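Local coordinates for protein siroheme decarboxylase (Hydrogenobacter thermophilus, PDB 4CH7) that decarboxylates siroheme to 12,18-didecarboxysiroheme, releasing two molecules of carbon dioxide, a step in the biosynthesis of heme d1, at residues L9-K14 / A27-I32; A67-K72 / D118-M123. One frame throughout, in Å; residues are numbered along the deposited sequence.

Interaction 1: residues L9-K14 / A27-I32; sequences LKIIQK and AQEVGI
A small, mainly apolar contact between the C-terminal ends of two helices, 4-11 and 22-30, joins Ile-11 to Val-30 and Glu-29 within the first helix-turn-helix domain. Ile-11 does all the touching on its side. Its CG2 meets Val-30 alone, 3.8 Å from Val-30 CG2, methyl against methyl. With CG1 anti to the backbone N (chi1 -158°) and the chain extended beyond it, CD1 touches both neighbours, 3.9 Å from Val-30 CG2 and 3.8 Å from Glu-29 CB. A branched aliphatic residue suits this place because it covers both at once. Glu-29 is exposed; it lends its CB to the apolar patch, and its OE1 rests 3.4 Å from Ile-11 CD1 without a hydrogen bond. Just beyond Val-30 the helix ends in a Schellman motif: Gly-31 takes the positive phi of the C-prime residue, which glycine adopts readily, and Ile-32 N bonds to Ala-27 O at 3.1 Å. Val-30 also packs on Ile-8 of helix 4-11, and helix 34-47 receives Ile-12 through Ile-41 and Ala-27 through Leu-37, while the backbone of Ile-12 pairs with Ala-222 at the end of strand 217-222.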
loop_
_atom_site.group_PDB
_atom_site.type_symbol
_atom_site.label_atom_id
_atom_site.label_comp_id
_atom_site.label_asym_id
_atom_site.label_seq_id
_atom_site.Cartn_x
_atom_site.Cartn_y
_atom_site.Cartn_z
ATOM N N LEU A 9 -16.268 -13.237 -10.823
ATOM C CA LEU A 9 -15.028 -13.083 -10.068
ATOM C C LEU A 9 -13.952 -12.419 -10.921
ATOM O O LEU A 9 -13.245 -11.523 -10.462
ATOM C CB LEU A 9 -14.533 -14.447 -9.585
ATOM C CG LEU A 9 -13.124 -14.464 -8.993
ATOM C CD1 LEU A 9 -13.085 -13.654 -7.711
ATOM C CD2 LEU A 9 -12.631 -15.883 -8.759
ATOM N N LYS A 10 -13.849 -12.864 -12.168
ATOM C CA LYS A 10 -12.882 -12.322 -13.115
ATOM C C LYS A 10 -13.157 -10.856 -13.457
ATOM O O LYS A 10 -12.230 -10.049 -13.550
ATOM C CB LYS A 10 -12.881 -13.165 -14.396
ATOM C CG LYS A 10 -12.002 -12.617 -15.512
ATOM C CD LYS A 10 -12.208 -13.377 -16.813
ATOM C CE LYS A 10 -11.264 -12.880 -17.897
ATOM N NZ LYS A 10 -11.443 -11.430 -18.187
ATOM N N ILE A 11 -14.430 -10.512 -13.635
ATOM C CA ILE A 11 -14.804 -9.195 -14.153
ATOM C C ILE A 11 -14.771 -8.072 -13.110
ATOM O O ILE A 11 -14.565 -6.909 -13.457
ATOM C CB ILE A 11 -16.188 -9.234 -14.868
ATOM C CG1 ILE A 11 -16.327 -8.072 -15.856
ATOM C CG2 ILE A 11 -17.333 -9.237 -13.864
ATOM C CD1 ILE A 11 -17.615 -8.093 -16.662
ATOM N N ILE A 12 -14.968 -8.414 -11.839
ATOM C CA ILE A 12 -14.953 -7.409 -10.776
ATOM C C ILE A 12 -13.534 -7.105 -10.300
ATOM O O ILE A 12 -13.326 -6.261 -9.421
ATOM C CB ILE A 12 -15.806 -7.837 -9.576
ATOM C CG1 ILE A 12 -15.278 -9.143 -8.973
ATOM C CG2 ILE A 12 -17.251 -7.978 -9.996
ATOM C CD1 ILE A 12 -16.063 -9.626 -7.762
ATOM N N GLN A 13 -12.567 -7.807 -10.881
ATOM C CA GLN A 13 -11.161 -7.540 -10.616
ATOM C C GLN A 13 -10.614 -6.615 -11.692
ATOM O O GLN A 13 -9.542 -6.026 -11.535
ATOM C CB GLN A 13 -10.366 -8.842 -10.570
ATOM C CG GLN A 13 -10.777 -9.774 -9.439
ATOM C CD GLN A 13 -10.072 -11.114 -9.497
ATOM O OE1 GLN A 13 -8.852 -11.195 -9.364
ATOM N NE2 GLN A 13 -10.840 -12.175 -9.695
ATOM N N LYS A 14 -11.358 -6.493 -12.788
ATOM C CA LYS A 14 -11.047 -5.514 -13.819
ATOM C C LYS A 14 -11.552 -4.156 -13.354
ATOM O O LYS A 14 -12.415 -4.081 -12.477
ATOM C CB LYS A 14 -11.710 -5.895 -15.144
ATOM C CG LYS A 14 -11.341 -7.282 -15.646
ATOM C CD LYS A 14 -11.840 -7.519 -17.063
ATOM C CE LYS A 14 -11.135 -6.619 -18.063
ATOM N NZ LYS A 14 -11.436 -7.004 -19.473
ATOM N N ALA A 27 -23.201 -6.693 -15.712
ATOM C CA ALA A 27 -24.241 -7.707 -15.864
ATOM C C ALA A 27 -24.442 -8.069 -17.328
ATOM O O ALA A 27 -24.531 -9.247 -17.677
ATOM C CB ALA A 27 -25.543 -7.217 -15.269
ATOM N N GLN A 28 -24.535 -7.046 -18.172
ATOM C CA GLN A 28 -24.647 -7.239 -19.611
ATOM C C GLN A 28 -23.455 -8.022 -20.148
ATOM O O GLN A 28 -23.625 -8.977 -20.904
ATOM C CB GLN A 28 -24.749 -5.892 -20.327
ATOM C CG GLN A 28 -26.100 -5.198 -20.166
ATOM C CD GLN A 28 -27.235 -5.981 -20.794
ATOM O OE1 GLN A 28 -27.066 -6.605 -21.840
ATOM N NE2 GLN A 28 -28.399 -5.954 -20.160
ATOM N N GLU A 29 -22.253 -7.614 -19.748
ATOM C CA GLU A 29 -21.025 -8.273 -20.192
ATOM C C GLU A 29 -20.928 -9.727 -19.721
ATOM O O GLU A 29 -20.448 -10.594 -20.456
ATOM C CB GLU A 29 -19.792 -7.484 -19.734
ATOM C CG GLU A 29 -19.532 -6.208 -20.532
ATOM C CD GLU A 29 -18.451 -5.340 -19.918
ATOM O OE1 GLU A 29 -18.207 -5.465 -18.702
ATOM O OE2 GLU A 29 -17.852 -4.529 -20.655
ATOM N N VAL A 30 -21.374 -9.986 -18.496
ATOM C CA VAL A 30 -21.374 -11.341 -17.946
ATOM C C VAL A 30 -22.500 -12.178 -18.556
ATOM O O VAL A 30 -22.328 -13.372 -18.825
ATOM C CB VAL A 30 -21.458 -11.325 -16.400
ATOM C CG1 VAL A 30 -21.921 -12.668 -15.856
ATOM C CG2 VAL A 30 -20.108 -10.948 -15.805
ATOM N N GLY A 31 -23.645 -11.546 -18.795
ATOM C CA GLY A 31 -24.768 -12.234 -19.402
ATOM C C GLY A 31 -25.810 -12.678 -18.397
ATOM O O GLY A 31 -26.586 -13.595 -18.666
ATOM N N ILE A 32 -25.828 -12.029 -17.237
ATOM C CA ILE A 32 -26.826 -12.332 -16.219
ATOM C C ILE A 32 -27.557 -11.072 -15.769
ATOM O O ILE A 32 -27.086 -9.956 -15.992
ATOM C CB ILE A 32 -26.203 -13.023 -14.989
ATOM C CG1 ILE A 32 -25.202 -12.097 -14.298
ATOM C CG2 ILE A 32 -25.533 -14.334 -15.382
ATOM C CD1 ILE A 32 -24.540 -12.722 -13.094
#

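Interaction 2: residues A67-K72 / D118-M123; sequences ALIAFK and DVVRLM
Val-120 on helix 116-126 packs against Ile-69 of strand 65-71, in an apolar side-chain contact between helix and sheet. Along the helix segment, Asp-118 turns to its own helix instead: its OD1 takes Arg-121 NH2 at 3.2 Å in a salt bridge, the nitrogen lying above the carboxylate plane while the oxygen stays close to the guanidinium plane. At Val-120, in the conformer described, CG1 is anti to the carbonyl carbon (chi1 -53°) and meets Ile-69 CD1 at 3.8 Å. The two beta-branched side chains meet between strand and helix, where Ile-69 CA and Val-120 CA are 8.1 Å apart. Arg-121 points away from the strand, as befits a charged residue on the exposed side of the helix. Leu-122 serves another neighbour, helix 323-335. Met-123, present as selenomethionine, returns to the strand one turn after Val-120: its CB sits at the ring edge of Phe-71, 4.1 Å from Phe-71 CZ, and its unbranched chain then leads away, touching Trp-327. The ring of Phe-71 also meets Phe-105 edge to face. The segment axes run nearly parallel, 18° apart and 11.0 Å at closest approach. Such a helix laid against an antiparallel sheet is characteristic of the ferredoxin-like alpha/beta fold of AsnC-type ligand-binding domains.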
loop_
_atom_site.group_PDB
_atom_site.type_symbol
_atom_site.label_atom_id
_atom_site.label_comp_id
_atom_site.label_asym_id
_atom_site.label_seq_id
_atom_site.Cartn_x
_atom_site.Cartn_y
_atom_site.Cartn_z
ATOM N N ALA A 67 7.183 6.391 2.622
ATOM C CA ALA A 67 8.508 5.789 2.650
ATOM C C ALA A 67 8.538 4.565 3.548
ATOM O O ALA A 67 7.657 4.375 4.390
ATOM C CB ALA A 67 9.543 6.799 3.113
ATOM N N LEU A 68 9.562 3.740 3.365
ATOM C CA LEU A 68 9.791 2.612 4.251
ATOM C C LEU A 68 10.750 3.056 5.346
ATOM O O LEU A 68 11.883 3.451 5.066
ATOM C CB LEU A 68 10.371 1.427 3.481
ATOM C CG LEU A 68 10.492 0.096 4.221
ATOM C CD1 LEU A 68 9.146 -0.313 4.792
ATOM C CD2 LEU A 68 11.025 -0.979 3.291
ATOM N N ILE A 69 10.288 3.008 6.591
ATOM C CA ILE A 69 11.094 3.467 7.715
ATOM C C ILE A 69 11.627 2.284 8.519
ATOM O O ILE A 69 10.915 1.303 8.734
ATOM C CB ILE A 69 10.285 4.407 8.630
ATOM C CG1 ILE A 69 9.595 5.496 7.803
ATOM C CG2 ILE A 69 11.180 5.031 9.691
ATOM C CD1 ILE A 69 10.551 6.339 6.972
ATOM N N ALA A 70 12.882 2.377 8.953
ATOM C CA ALA A 70 13.496 1.334 9.767
ATOM C C ALA A 70 14.075 1.943 11.038
ATOM O O ALA A 70 14.836 2.901 10.968
ATOM C CB ALA A 70 14.582 0.626 8.985
ATOM N N PHE A 71 13.711 1.389 12.192
ATOM C CA PHE A 71 14.237 1.862 13.470
ATOM C C PHE A 71 15.214 0.856 14.070
ATOM O O PHE A 71 14.988 -0.355 14.001
ATOM C CB PHE A 71 13.100 2.103 14.467
ATOM C CG PHE A 71 12.406 3.427 14.302
ATOM C CD1 PHE A 71 12.690 4.255 13.222
ATOM C CD2 PHE A 71 11.473 3.849 15.240
ATOM C CE1 PHE A 71 12.048 5.481 13.076
ATOM C CE2 PHE A 71 10.827 5.069 15.103
ATOM C CZ PHE A 71 11.114 5.887 14.019
ATOM N N LYS A 72 16.303 1.353 14.651
ATOM C CA LYS A 72 17.166 0.497 15.457
ATOM C C LYS A 72 16.754 0.602 16.919
ATOM O O LYS A 72 17.103 1.558 17.612
ATOM C CB LYS A 72 18.646 0.844 15.285
ATOM C CG LYS A 72 19.568 0.061 16.213
ATOM C CD LYS A 72 20.801 -0.451 15.489
ATOM C CE LYS A 72 21.597 0.683 14.874
ATOM N NZ LYS A 72 22.856 0.196 14.247
ATOM N N ASP A 118 10.743 15.104 8.799
ATOM C CA ASP A 118 10.509 15.769 10.075
ATOM C C ASP A 118 9.693 14.864 10.994
ATOM O O ASP A 118 10.005 14.718 12.177
ATOM C CB ASP A 118 9.784 17.103 9.870
ATOM C CG ASP A 118 10.652 18.143 9.184
ATOM O OD1 ASP A 118 11.830 18.287 9.569
ATOM O OD2 ASP A 118 10.151 18.817 8.258
ATOM N N VAL A 119 8.646 14.263 10.433
ATOM C CA VAL A 119 7.783 13.337 11.162
ATOM C C VAL A 119 8.575 12.213 11.830
ATOM O O VAL A 119 8.383 11.936 13.012
ATOM C CB VAL A 119 6.703 12.734 10.235
ATOM C CG1 VAL A 119 5.896 11.677 10.960
ATOM C CG2 VAL A 119 5.790 13.823 9.705
ATOM N N VAL A 120 9.470 11.581 11.076
ATOM C CA VAL A 120 10.261 10.472 11.604
ATOM C C VAL A 120 11.305 10.938 12.620
ATOM O O VAL A 120 11.622 10.214 13.564
ATOM C CB VAL A 120 10.936 9.648 10.477
ATOM C CG1 VAL A 120 9.911 9.212 9.452
ATOM C CG2 VAL A 120 12.042 10.440 9.800
ATOM N N ARG A 121 11.834 12.144 12.424
ATOM C CA ARG A 121 12.805 12.723 13.354
ATOM C C ARG A 121 12.166 12.897 14.727
ATOM O O ARG A 121 12.739 12.520 15.751
ATOM C CB ARG A 121 13.319 14.074 12.840
ATOM C CG ARG A 121 14.112 14.871 13.871
ATOM C CD ARG A 121 14.637 16.183 13.300
ATOM N NE ARG A 121 13.585 16.992 12.690
ATOM C CZ ARG A 121 12.802 17.834 13.359
ATOM N NH1 ARG A 121 12.939 17.979 14.669
ATOM N NH2 ARG A 121 11.874 18.531 12.722
ATOM N N LEU A 122 10.960 13.456 14.726
ATOM C CA LEU A 122 10.199 13.659 15.949
ATOM C C LEU A 122 9.791 12.328 16.582
ATOM O O LEU A 122 9.778 12.199 17.806
ATOM C CB LEU A 122 8.975 14.529 15.659
ATOM C CG LEU A 122 9.321 15.936 15.170
ATOM C CD1 LEU A 122 8.105 16.654 14.617
ATOM C CD2 LEU A 122 9.952 16.739 16.292
HETATM N N MSE A 123 9.469 11.345 15.743
HETATM C CA MSE A 123 9.168 9.994 16.208
HETATM C C MSE A 123 10.386 9.394 16.904
HETATM O O MSE A 123 10.303 8.929 18.038
HETATM C CB MSE A 123 8.779 9.091 15.035
HETATM C CG MSE A 123 7.370 9.279 14.478
HETATM SE SE MSE A 123 7.130 8.099 12.944
HETATM C CE MSE A 123 5.318 8.502 12.456
#

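Interactions 1 and 2 belong to different domains and do not touch: their centres are 43 Å apart, their nearest atoms about 25 Å. Interaction 1 lies in the first helix-turn-helix domain, interaction 2 in the AsnC-like domain that follows it in the chain, and the two fall on opposite sides of the chain's centre. Each is mainly apolar and has no hydrogen bond across it, but the first joins helix to helix and is only partly buried, whereas the second buries a helix against a barrel strand. Interaction 2 is the one related to the catalytic region: the side chain of Ile-69 is about 10 Å from that of His-93, the probable active-site residue, while interaction 1 is remote from it.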